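Long-range contacts in protein arginine N-methyltransferase SFM1 (Saccharomyces cerevisiae, PDB 5C77), which transfers a single methyl group from S-adenosyl-L-methionine to one arginine of ribosomal protein S3: residues Y3-M8 against L18-I23; R79-D84 against I129-G134; G134-T139 against P179-L184. All blocks are in the same frame, centred on the assembly; numbering follows the deposited sequence.

Contact 1 of 3, residues Y3-M8 against L18-I23; sequences YIIEHM and LEYSQI. With SAH (S-adenosyl-L-homocysteine), chain C.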
loop_
_atom_site.group_PDB
_atom_site.type_symbol
_atom_site.label_atom_id
_atom_site.label_comp_id
_atom_site.label_asym_id
_atom_site.label_seq_id
_atom_site.Cartn_x
_atom_site.Cartn_y
_atom_site.Cartn_z
ATOM N N TYR A 3 9.693 2.747 -1.149
ATOM C CA TYR A 3 9.810 4.199 -0.906
ATOM C C TYR A 3 10.647 4.514 0.326
ATOM O O TYR A 3 10.389 4.003 1.406
ATOM C CB TYR A 3 8.455 4.885 -0.740
ATOM C CG TYR A 3 7.470 4.646 -1.840
ATOM C CD1 TYR A 3 6.617 3.565 -1.791
ATOM C CD2 TYR A 3 7.380 5.506 -2.922
ATOM C CE1 TYR A 3 5.704 3.335 -2.781
ATOM C CE2 TYR A 3 6.463 5.285 -3.933
ATOM C CZ TYR A 3 5.626 4.193 -3.850
ATOM O OH TYR A 3 4.692 3.934 -4.826
ATOM N N ILE A 4 11.639 5.375 0.168
ATOM C CA ILE A 4 12.502 5.745 1.281
ATOM C C ILE A 4 12.419 7.239 1.545
ATOM O O ILE A 4 12.783 8.038 0.692
ATOM C CB ILE A 4 13.971 5.417 0.982
ATOM C CG1 ILE A 4 14.132 3.939 0.637
ATOM C CG2 ILE A 4 14.840 5.792 2.159
ATOM C CD1 ILE A 4 15.529 3.590 0.131
ATOM N N ILE A 5 11.944 7.620 2.723
ATOM C CA ILE A 5 11.906 9.030 3.071
ATOM C C ILE A 5 13.008 9.403 4.041
ATOM O O ILE A 5 13.108 8.840 5.126
ATOM C CB ILE A 5 10.559 9.446 3.669
ATOM C CG1 ILE A 5 9.423 9.166 2.681
ATOM C CG2 ILE A 5 10.584 10.923 4.015
ATOM C CD1 ILE A 5 8.058 9.477 3.260
ATOM N N GLU A 6 13.844 10.346 3.635
ATOM C CA GLU A 6 14.819 10.932 4.540
ATOM C C GLU A 6 14.056 11.878 5.441
ATOM O O GLU A 6 13.418 12.809 4.957
ATOM C CB GLU A 6 15.861 11.716 3.752
ATOM C CG GLU A 6 16.571 10.903 2.692
ATOM C CD GLU A 6 17.577 9.941 3.294
ATOM O OE1 GLU A 6 18.359 10.390 4.158
ATOM O OE2 GLU A 6 17.583 8.746 2.911
ATOM N N HIS A 7 14.096 11.641 6.744
ATOM C CA HIS A 7 13.333 12.473 7.659
ATOM C C HIS A 7 13.865 13.911 7.627
ATOM O O HIS A 7 15.021 14.151 7.976
ATOM C CB HIS A 7 13.359 11.896 9.075
ATOM C CG HIS A 7 12.514 12.660 10.043
ATOM N ND1 HIS A 7 11.193 12.961 9.797
ATOM C CD2 HIS A 7 12.806 13.203 11.249
ATOM C CE1 HIS A 7 10.705 13.653 10.812
ATOM N NE2 HIS A 7 11.664 13.814 11.705
ATOM N N MET A 8 13.013 14.851 7.199
ATOM C CA MET A 8 13.416 16.245 6.951
ATOM C C MET A 8 13.069 17.264 8.043
ATOM O O MET A 8 12.755 18.416 7.738
ATOM C CB MET A 8 12.838 16.749 5.620
ATOM C CG MET A 8 13.598 16.329 4.362
ATOM S SD MET A 8 15.367 16.724 4.329
ATOM C CE MET A 8 16.049 15.166 4.914
ATOM N N LEU A 18 0.889 13.677 10.353
ATOM C CA LEU A 18 -0.289 13.512 9.505
ATOM C C LEU A 18 0.089 13.002 8.120
ATOM O O LEU A 18 -0.533 12.071 7.611
ATOM C CB LEU A 18 -1.102 14.802 9.406
ATOM C CG LEU A 18 -1.735 15.220 10.736
ATOM C CD1 LEU A 18 -2.631 16.444 10.573
ATOM C CD2 LEU A 18 -2.493 14.040 11.388
ATOM N N GLU A 19 1.117 13.604 7.533
ATOM C CA GLU A 19 1.639 13.185 6.243
ATOM C C GLU A 19 2.098 11.736 6.251
ATOM O O GLU A 19 1.672 10.949 5.415
ATOM C CB GLU A 19 2.827 14.053 5.827
ATOM C CG GLU A 19 2.499 15.506 5.537
ATOM C CD GLU A 19 3.517 16.130 4.599
ATOM O OE1 GLU A 19 4.730 16.072 4.910
ATOM O OE2 GLU A 19 3.110 16.645 3.533
ATOM N N TYR A 20 2.976 11.394 7.186
ATOM C CA TYR A 20 3.516 10.046 7.241
ATOM C C TYR A 20 2.424 9.008 7.471
ATOM O O TYR A 20 2.480 7.925 6.894
ATOM C CB TYR A 20 4.594 9.912 8.313
ATOM C CG TYR A 20 5.891 10.628 8.014
ATOM C CD1 TYR A 20 6.150 11.179 6.763
ATOM C CD2 TYR A 20 6.863 10.746 8.993
ATOM C CE1 TYR A 20 7.349 11.837 6.506
ATOM C CE2 TYR A 20 8.060 11.382 8.750
ATOM C CZ TYR A 20 8.305 11.924 7.513
ATOM O OH TYR A 20 9.508 12.568 7.318
ATOM N N SER A 21 1.435 9.352 8.298
ATOM C CA SER A 21 0.273 8.485 8.531
ATOM C C SER A 21 -0.438 8.142 7.235
ATOM O O SER A 21 -0.780 6.991 6.985
ATOM C CB SER A 21 -0.743 9.170 9.449
ATOM O OG SER A 21 -0.512 8.875 10.811
ATOM N N GLN A 22 -0.665 9.175 6.426
ATOM C CA GLN A 22 -1.384 9.042 5.170
ATOM C C GLN A 22 -0.565 8.195 4.202
ATOM O O GLN A 22 -1.091 7.282 3.555
ATOM C CB GLN A 22 -1.653 10.431 4.584
ATOM C CG GLN A 22 -2.606 10.463 3.420
ATOM C CD GLN A 22 -4.006 9.983 3.778
ATOM O OE1 GLN A 22 -4.424 10.011 4.939
ATOM N NE2 GLN A 22 -4.739 9.532 2.767
ATOM N N ILE A 23 0.726 8.499 4.117
ATOM C CA ILE A 23 1.626 7.732 3.282
ATOM C C ILE A 23 1.587 6.247 3.672
ATOM O O ILE A 23 1.436 5.382 2.816
ATOM C CB ILE A 23 3.066 8.287 3.351
ATOM C CG1 ILE A 23 3.141 9.630 2.621
ATOM C CG2 ILE A 23 4.049 7.307 2.742
ATOM C CD1 ILE A 23 4.337 10.466 3.002
HETATM N N SAH C . 10.273 19.661 5.511
HETATM C CA SAH C . 10.802 19.319 4.194
HETATM C CB SAH C . 9.670 18.901 3.253
HETATM C CG SAH C . 10.109 18.073 2.046
HETATM S SD SAH C . 8.766 17.664 0.895
HETATM C C SAH C . 11.610 20.483 3.611
HETATM O O SAH C . 12.209 20.371 2.536
HETATM O OXT SAH C . 11.692 21.565 4.205
HETATM C "C5'" SAH C . 9.920 17.850 -0.485
HETATM C "C4'" SAH C . 10.297 16.523 -1.130
HETATM O "O4'" SAH C . 9.232 16.016 -1.917
HETATM C "C3'" SAH C . 11.495 16.716 -2.048
HETATM O "O3'" SAH C . 12.664 16.277 -1.415
HETATM C "C2'" SAH C . 11.219 15.828 -3.227
HETATM O "O2'" SAH C . 11.777 14.550 -2.986
HETATM C "C1'" SAH C . 9.716 15.685 -3.207
HETATM N N9 SAH C . 9.135 16.570 -4.231
HETATM C C8 SAH C . 8.273 17.616 -4.035
HETATM N N7 SAH C . 7.978 18.165 -5.231
HETATM C C5 SAH C . 8.642 17.488 -6.192
HETATM C C6 SAH C . 8.704 17.621 -7.578
HETATM N N6 SAH C . 8.016 18.569 -8.204
HETATM N N1 SAH C . 9.495 16.755 -8.304
HETATM C C2 SAH C . 10.213 15.764 -7.677
HETATM N N3 SAH C . 10.151 15.640 -6.309
HETATM C C4 SAH C . 9.377 16.481 -5.576
#
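Tyr20 of helix 14-27 reaches across to strand 3-6 and the turn after it. From CB the ring sets off with CG anti to the carbonyl carbon (chi1 -70°), which carries it from the helix toward Ile5. Of the two ring carbons next to CZ, CE1 meets the end of Ile5, 4.1 Å from Ile5 CD1, with Ile5 CG2 hardly farther off, while CE2 lies beside the His7 imidazole. The phenol oxygen at the end forms a nearly straight hydrogen bond with His7, Tyr20 OH to His7 ND1 at 3.0 Å and 168°. The bond lies close to both ring planes, so the two rings meet rim to rim, their planes 61° apart. Strand 3-6, helix 14-27 and strand 32-35 form a beta-alpha-beta unit of the SPOUT-family fold, and this contact seats the helix on its first strand. The other nitrogen of His7, NE2, is bonded to Gly11 O, and Phe12 stacks on the imidazole, so both nitrogens are engaged and the ring's rotation is fixed. One helical turn beyond Tyr20, Ile23 and Ile5 meet tip to tip, with Ile23 CD1 3.9 Å from Ile5 CD1.

Contact 2 of 3, residues R79-D84 against I129-G134; sequences RVCLLD and ISRRLG. With SAH (S-adenosyl-L-homocysteine), chain C.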
loop_
_atom_site.group_PDB
_atom_site.type_symbol
_atom_site.label_atom_id
_atom_site.label_comp_id
_atom_site.label_asym_id
_atom_site.label_seq_id
_atom_site.Cartn_x
_atom_site.Cartn_y
_atom_site.Cartn_z
ATOM N N ARG A 79 19.544 1.929 -10.118
ATOM C CA ARG A 79 18.205 1.418 -9.852
ATOM C C ARG A 79 17.606 2.117 -8.641
ATOM O O ARG A 79 16.607 1.672 -8.080
ATOM C CB ARG A 79 18.229 -0.103 -9.654
ATOM C CG ARG A 79 18.712 -0.859 -10.885
ATOM C CD ARG A 79 18.354 -2.343 -10.831
ATOM N NE ARG A 79 16.921 -2.555 -10.634
ATOM C CZ ARG A 79 16.022 -2.524 -11.611
ATOM N NH1 ARG A 79 16.410 -2.291 -12.857
ATOM N NH2 ARG A 79 14.738 -2.720 -11.339
ATOM N N VAL A 80 18.233 3.213 -8.233
ATOM C CA VAL A 80 17.697 4.025 -7.152
ATOM C C VAL A 80 17.371 5.432 -7.638
ATOM O O VAL A 80 18.257 6.227 -7.956
ATOM C CB VAL A 80 18.641 4.078 -5.947
ATOM C CG1 VAL A 80 18.013 4.894 -4.827
ATOM C CG2 VAL A 80 18.970 2.655 -5.473
ATOM N N CYS A 81 16.080 5.723 -7.707
ATOM C CA CYS A 81 15.624 7.014 -8.188
ATOM C C CYS A 81 15.509 8.044 -7.058
ATOM O O CYS A 81 14.742 7.872 -6.108
ATOM C CB CYS A 81 14.291 6.865 -8.917
ATOM S SG CYS A 81 13.605 8.434 -9.495
ATOM N N LEU A 82 16.296 9.106 -7.158
ATOM C CA LEU A 82 16.136 10.247 -6.267
ATOM C C LEU A 82 15.135 11.229 -6.878
ATOM O O LEU A 82 15.275 11.634 -8.030
ATOM C CB LEU A 82 17.479 10.944 -6.029
ATOM C CG LEU A 82 17.376 12.334 -5.393
ATOM C CD1 LEU A 82 17.045 12.224 -3.912
ATOM C CD2 LEU A 82 18.643 13.154 -5.628
ATOM N N LEU A 83 14.118 11.603 -6.114
ATOM C CA LEU A 83 13.136 12.549 -6.614
ATOM C C LEU A 83 13.461 13.988 -6.212
ATOM O O LEU A 83 13.633 14.299 -5.035
ATOM C CB LEU A 83 11.733 12.114 -6.195
ATOM C CG LEU A 83 11.438 10.784 -6.899
ATOM C CD1 LEU A 83 10.639 9.831 -6.054
ATOM C CD2 LEU A 83 10.746 11.042 -8.231
ATOM N N ASP A 84 13.558 14.852 -7.217
ATOM C CA ASP A 84 14.010 16.229 -7.048
ATOM C C ASP A 84 13.278 17.130 -8.033
ATOM O O ASP A 84 13.307 16.883 -9.238
ATOM C CB ASP A 84 15.518 16.305 -7.297
ATOM C CG ASP A 84 16.044 17.735 -7.359
ATOM O OD1 ASP A 84 15.478 18.641 -6.711
ATOM O OD2 ASP A 84 17.055 17.948 -8.053
ATOM N N ILE A 129 19.757 8.165 -9.685
ATOM C CA ILE A 129 19.292 8.777 -10.916
ATOM C C ILE A 129 18.265 9.789 -10.452
ATOM O O ILE A 129 17.439 9.481 -9.593
ATOM C CB ILE A 129 18.568 7.765 -11.823
ATOM C CG1 ILE A 129 19.486 6.601 -12.193
ATOM C CG2 ILE A 129 18.049 8.451 -13.083
ATOM C CD1 ILE A 129 20.443 6.923 -13.304
ATOM N N SER A 130 18.305 10.995 -10.994
ATOM C CA SER A 130 17.366 12.016 -10.562
ATOM C C SER A 130 16.193 12.162 -11.509
ATOM O O SER A 130 16.375 12.215 -12.722
ATOM C CB SER A 130 18.071 13.353 -10.391
ATOM O OG SER A 130 18.811 13.356 -9.183
ATOM N N ARG A 131 14.991 12.230 -10.943
ATOM C CA ARG A 131 13.772 12.431 -11.734
ATOM C C ARG A 131 12.852 13.498 -11.138
ATOM O O ARG A 131 12.819 13.704 -9.928
ATOM C CB ARG A 131 13.019 11.113 -11.901
ATOM C CG ARG A 131 13.734 10.106 -12.772
ATOM C CD ARG A 131 13.589 10.476 -14.238
ATOM N NE ARG A 131 14.354 9.590 -15.110
ATOM C CZ ARG A 131 15.593 9.839 -15.526
ATOM N NH1 ARG A 131 16.217 10.950 -15.158
ATOM N NH2 ARG A 131 16.207 8.974 -16.320
ATOM N N ARG A 132 12.103 14.172 -12.000
ATOM C CA ARG A 132 11.193 15.216 -11.566
ATOM C C ARG A 132 9.754 14.717 -11.604
ATOM O O ARG A 132 9.427 13.768 -12.326
ATOM C CB ARG A 132 11.339 16.467 -12.443
ATOM C CG ARG A 132 10.698 17.727 -11.850
ATOM C CD ARG A 132 10.724 18.900 -12.804
ATOM N NE ARG A 132 9.892 18.668 -13.973
ATOM C CZ ARG A 132 9.777 19.515 -14.994
ATOM N NH1 ARG A 132 10.433 20.666 -14.990
ATOM N NH2 ARG A 132 8.995 19.216 -16.024
ATOM N N LEU A 133 8.909 15.361 -10.806
ATOM C CA LEU A 133 7.474 15.113 -10.785
ATOM C C LEU A 133 6.749 16.396 -11.150
ATOM O O LEU A 133 6.036 16.971 -10.336
ATOM C CB LEU A 133 7.025 14.644 -9.396
ATOM C CG LEU A 133 7.573 13.284 -8.970
ATOM C CD1 LEU A 133 7.372 13.035 -7.474
ATOM C CD2 LEU A 133 6.925 12.186 -9.807
ATOM N N GLY A 134 6.947 16.849 -12.378
ATOM C CA GLY A 134 6.344 18.087 -12.824
ATOM C C GLY A 134 7.038 19.322 -12.294
ATOM O O GLY A 134 7.886 19.241 -11.402
HETATM N N SAH C . 10.273 19.661 5.511
HETATM C CA SAH C . 10.802 19.319 4.194
HETATM C CB SAH C . 9.670 18.901 3.253
HETATM C CG SAH C . 10.109 18.073 2.046
HETATM S SD SAH C . 8.766 17.664 0.895
HETATM C C SAH C . 11.610 20.483 3.611
HETATM O O SAH C . 12.209 20.371 2.536
HETATM O OXT SAH C . 11.692 21.565 4.205
HETATM C "C5'" SAH C . 9.920 17.850 -0.485
HETATM C "C4'" SAH C . 10.297 16.523 -1.130
HETATM O "O4'" SAH C . 9.232 16.016 -1.917
HETATM C "C3'" SAH C . 11.495 16.716 -2.048
HETATM O "O3'" SAH C . 12.664 16.277 -1.415
HETATM C "C2'" SAH C . 11.219 15.828 -3.227
HETATM O "O2'" SAH C . 11.777 14.550 -2.986
HETATM C "C1'" SAH C . 9.716 15.685 -3.207
HETATM N N9 SAH C . 9.135 16.570 -4.231
HETATM C C8 SAH C . 8.273 17.616 -4.035
HETATM N N7 SAH C . 7.978 18.165 -5.231
HETATM C C5 SAH C . 8.642 17.488 -6.192
HETATM C C6 SAH C . 8.704 17.621 -7.578
HETATM N N6 SAH C . 8.016 18.569 -8.204
HETATM N N1 SAH C . 9.495 16.755 -8.304
HETATM C C2 SAH C . 10.213 15.764 -7.677
HETATM N N3 SAH C . 10.151 15.640 -6.309
HETATM C C4 SAH C . 9.377 16.481 -5.576
#
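Leu82 and its neighbours on strand 80-83 run beside Ile129 to Arg131 as a parallel pair, part of the central sheet of this SPOUT-family methyltransferase, and the loops that leave the two strands receive the cofactor product S-adenosyl-L-homocysteine. Backbone hydrogen bonds come first. Leu82 is gripped through both its N and its O, by Ile129 O and Arg131 N, while Val80 O accepts from Ile129 N and Asp84 N gives a nearly straight bond to Arg131 O (3.0 Å, 174°). CA-H...O contacts fill in between them, among them Ser130 CA to Leu82 O.

Side-chain packing follows the alternation of the sheet. Cys81 SG lies 3.6 Å from Arg131 CB on one face, whereas on the other Leu82 CD2 rests at 3.6 Å from Ser130 OG. Farther along, Leu83 CD2 touches Leu133 CG at 4.0 Å. Leu133 CG is anti to the carbonyl carbon (chi1 -66°), a turn that brings it between Leu83 CD2 and C2 of the adenine; CB and CD1 lie near N1 and N3 of the base, and Ala143, Thr146 and Thr147 of helix 140-151 pack against the side chain. With an alanine here, the loss of CG and its methyls is likely to open a gap between Leu83 CD2, helix 140-151 and the C2 edge of the adenine, leaving that part of the base less firmly held.

The polar contacts to the ligand come from the main chain. Leu83 O receives the ribose hydroxyl O2' of the ligand, and Gly134 O receives its adenine amino group N6. Nearby, Arg132 turns its guanidinium to a salt bridge with Asp90, whose other carboxylate oxygen accepts from Gly134 N. The ring nitrogen N1 of the adenine is met by Leu133 N at 2.9 Å.

Contact 3 of 3, residues G134-T139 against P179-L184; sequences GDKQMT and PFRYVL. With SAH (S-adenosyl-L-homocysteine), chain C.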
loop_
_atom_site.group_PDB
_atom_site.type_symbol
_atom_site.label_atom_id
_atom_site.label_comp_id
_atom_site.label_asym_id
_atom_site.label_seq_id
_atom_site.Cartn_x
_atom_site.Cartn_y
_atom_site.Cartn_z
ATOM N N GLY A 134 6.947 16.849 -12.378
ATOM C CA GLY A 134 6.344 18.087 -12.824
ATOM C C GLY A 134 7.038 19.322 -12.294
ATOM O O GLY A 134 7.886 19.241 -11.402
ATOM N N ASP A 135 6.657 20.477 -12.831
ATOM C CA ASP A 135 7.384 21.712 -12.573
ATOM C C ASP A 135 6.853 22.485 -11.370
ATOM O O ASP A 135 7.218 23.641 -11.154
ATOM C CB ASP A 135 7.383 22.594 -13.819
ATOM C CG ASP A 135 5.998 23.066 -14.191
ATOM O OD1 ASP A 135 5.021 22.466 -13.689
ATOM O OD2 ASP A 135 5.886 24.030 -14.986
ATOM N N LYS A 136 5.999 21.851 -10.579
ATOM C CA LYS A 136 5.532 22.488 -9.361
ATOM C C LYS A 136 5.925 21.698 -8.137
ATOM O O LYS A 136 6.081 20.484 -8.188
ATOM C CB LYS A 136 4.030 22.730 -9.407
ATOM C CG LYS A 136 3.643 23.725 -10.484
ATOM C CD LYS A 136 2.346 24.438 -10.164
ATOM C CE LYS A 136 2.068 25.535 -11.186
ATOM N NZ LYS A 136 3.216 26.488 -11.309
ATOM N N GLN A 137 6.105 22.415 -7.040
ATOM C CA GLN A 137 6.482 21.834 -5.767
ATOM C C GLN A 137 5.298 21.036 -5.197
ATOM O O GLN A 137 4.151 21.473 -5.282
ATOM C CB GLN A 137 6.910 22.968 -4.823
ATOM C CG GLN A 137 7.320 22.553 -3.426
ATOM C CD GLN A 137 8.610 21.752 -3.399
ATOM O OE1 GLN A 137 9.580 22.088 -4.090
ATOM N NE2 GLN A 137 8.626 20.678 -2.599
ATOM N N MET A 138 5.591 19.868 -4.628
ATOM C CA MET A 138 4.583 18.994 -4.034
ATOM C C MET A 138 4.923 18.657 -2.584
ATOM O O MET A 138 6.091 18.634 -2.203
ATOM C CB MET A 138 4.502 17.670 -4.805
ATOM C CG MET A 138 3.875 17.747 -6.177
ATOM S SD MET A 138 3.858 16.138 -6.994
ATOM C CE MET A 138 2.777 16.469 -8.368
ATOM N N THR A 139 3.905 18.364 -1.780
ATOM C CA THR A 139 4.138 17.775 -0.460
ATOM C C THR A 139 4.634 16.325 -0.579
ATOM O O THR A 139 4.500 15.691 -1.628
ATOM C CB THR A 139 2.859 17.775 0.399
ATOM O OG1 THR A 139 1.896 16.889 -0.183
ATOM C CG2 THR A 139 2.269 19.187 0.512
ATOM N N PRO A 179 0.662 26.575 -1.378
ATOM C CA PRO A 179 1.595 26.771 -2.485
ATOM C C PRO A 179 2.138 25.438 -2.996
ATOM O O PRO A 179 3.346 25.250 -3.065
ATOM C CB PRO A 179 2.709 27.590 -1.840
ATOM C CG PRO A 179 2.753 27.085 -0.454
ATOM C CD PRO A 179 1.330 26.712 -0.074
ATOM N N PHE A 180 1.246 24.520 -3.337
ATOM C CA PHE A 180 1.658 23.219 -3.829
ATOM C C PHE A 180 0.697 22.746 -4.895
ATOM O O PHE A 180 -0.427 23.234 -5.001
ATOM C CB PHE A 180 1.646 22.185 -2.711
ATOM C CG PHE A 180 2.541 22.507 -1.548
ATOM C CD1 PHE A 180 3.916 22.328 -1.640
ATOM C CD2 PHE A 180 2.002 22.922 -0.338
ATOM C CE1 PHE A 180 4.739 22.596 -0.563
ATOM C CE2 PHE A 180 2.820 23.184 0.754
ATOM C CZ PHE A 180 4.189 23.026 0.637
ATOM N N ARG A 181 1.151 21.777 -5.676
ATOM C CA ARG A 181 0.285 21.056 -6.579
ATOM C C ARG A 181 -0.269 19.827 -5.837
ATOM O O ARG A 181 0.459 19.149 -5.111
ATOM C CB ARG A 181 1.076 20.652 -7.824
ATOM C CG ARG A 181 0.381 19.636 -8.730
ATOM C CD ARG A 181 1.203 19.387 -9.984
ATOM N NE ARG A 181 1.156 20.524 -10.901
ATOM C CZ ARG A 181 2.135 20.871 -11.733
ATOM N NH1 ARG A 181 3.267 20.176 -11.763
ATOM N NH2 ARG A 181 1.984 21.925 -12.529
ATOM N N TYR A 182 -1.561 19.561 -6.007
ATOM C CA TYR A 182 -2.216 18.424 -5.359
ATOM C C TYR A 182 -2.938 17.549 -6.364
ATOM O O TYR A 182 -3.443 18.038 -7.364
ATOM C CB TYR A 182 -3.241 18.899 -4.329
ATOM C CG TYR A 182 -2.664 19.568 -3.103
ATOM C CD1 TYR A 182 -2.381 20.926 -3.101
ATOM C CD2 TYR A 182 -2.423 18.846 -1.941
ATOM C CE1 TYR A 182 -1.866 21.546 -1.984
ATOM C CE2 TYR A 182 -1.909 19.460 -0.815
ATOM C CZ TYR A 182 -1.634 20.813 -0.844
ATOM O OH TYR A 182 -1.118 21.438 0.271
ATOM N N VAL A 183 -3.004 16.254 -6.081
ATOM C CA VAL A 183 -3.807 15.325 -6.882
ATOM C C VAL A 183 -5.298 15.479 -6.558
ATOM O O VAL A 183 -5.688 15.571 -5.395
ATOM C CB VAL A 183 -3.381 13.851 -6.648
ATOM C CG1 VAL A 183 -4.095 12.928 -7.625
ATOM C CG2 VAL A 183 -1.871 13.694 -6.776
ATOM N N LEU A 184 -6.137 15.519 -7.584
ATOM C CA LEU A 184 -7.577 15.625 -7.359
ATOM C C LEU A 184 -8.206 14.275 -7.005
ATOM O O LEU A 184 -7.758 13.227 -7.465
ATOM C CB LEU A 184 -8.269 16.230 -8.581
ATOM C CG LEU A 184 -7.927 17.696 -8.823
ATOM C CD1 LEU A 184 -8.281 18.111 -10.246
ATOM C CD2 LEU A 184 -8.621 18.582 -7.791
HETATM N N SAH C . 10.273 19.661 5.511
HETATM C CA SAH C . 10.802 19.319 4.194
HETATM C CB SAH C . 9.670 18.901 3.253
HETATM C CG SAH C . 10.109 18.073 2.046
HETATM S SD SAH C . 8.766 17.664 0.895
HETATM C C SAH C . 11.610 20.483 3.611
HETATM O O SAH C . 12.209 20.371 2.536
HETATM O OXT SAH C . 11.692 21.565 4.205
HETATM C "C5'" SAH C . 9.920 17.850 -0.485
HETATM C "C4'" SAH C . 10.297 16.523 -1.130
HETATM O "O4'" SAH C . 9.232 16.016 -1.917
HETATM C "C3'" SAH C . 11.495 16.716 -2.048
HETATM O "O3'" SAH C . 12.664 16.277 -1.415
HETATM C "C2'" SAH C . 11.219 15.828 -3.227
HETATM O "O2'" SAH C . 11.777 14.550 -2.986
HETATM C "C1'" SAH C . 9.716 15.685 -3.207
HETATM N N9 SAH C . 9.135 16.570 -4.231
HETATM C C8 SAH C . 8.273 17.616 -4.035
HETATM N N7 SAH C . 7.978 18.165 -5.231
HETATM C C5 SAH C . 8.642 17.488 -6.192
HETATM C C6 SAH C . 8.704 17.621 -7.578
HETATM N N6 SAH C . 8.016 18.569 -8.204
HETATM N N1 SAH C . 9.495 16.755 -8.304
HETATM C C2 SAH C . 10.213 15.764 -7.677
HETATM N N3 SAH C . 10.151 15.640 -6.309
HETATM C C4 SAH C . 9.377 16.481 -5.576
HETATM O O HOH W 1 1.196 18.854 -2.609
#
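The adenine end of the S-adenosyl-L-homocysteine pocket is walled by the loop 134-139, and residues 179-184 close over the back of that loop. Arg181 carries much of the contact. Its guanidinium turns one edge to Asp135 in a salt bridge, Arg181 NH2 to Asp135 OD1 at 3.3 Å, with the two flat groups nearly coplanar; Lys136 CG lies over one face of the same group, toward its rim, 3.2 Å above the plane. The guanidinium has a second acidic partner, Asp164, which takes NE, and Phe162 adds a cation-pi contact. Within this chain, strand 181-183 is an outer strand of a three-stranded antiparallel sheet, lying against the loop that leads into helix 140-151, where Thr139 is the N-cap residue. Arg181 N binds Gln137 O (3.0 Å), and a water accepts from Thr139 N and donates to Arg181 O. Thr139 places CG2 anti to its own carbonyl carbon (chi1 of OG1 67°), which sets that methyl over the centre of the Phe180 ring in a CH-pi contact, 3.9 Å from the centroid. From the loop's other side the main chain reads the adenine: Lys136 O accepts from SAH N6, and Met138 N donates to SAH N7 at 3.0 Å.

All three contacts border the same S-adenosyl-L-homocysteine, yet their chemistry follows their depth. Contact 1 is wholly buried, its centre about 5 Å from the centre of the chain, and joins helix to strand through apolar groups and one side-chain hydrogen bond. The centres of contacts 2 and 3 lie about 12 Å from it, and both are partly buried: the former is a parallel strand pair built on backbone bonds, the latter a loop against a strand of a second sheet, with a salt bridge and a water. Contacts 1 and 2 reach the same sheet without touching. Gly134 belongs to both 129-134 and 134-139, so contacts 2 and 3 run on continuously around the adenine, while Glu19 packs on Thr139 between contacts 1 and 3.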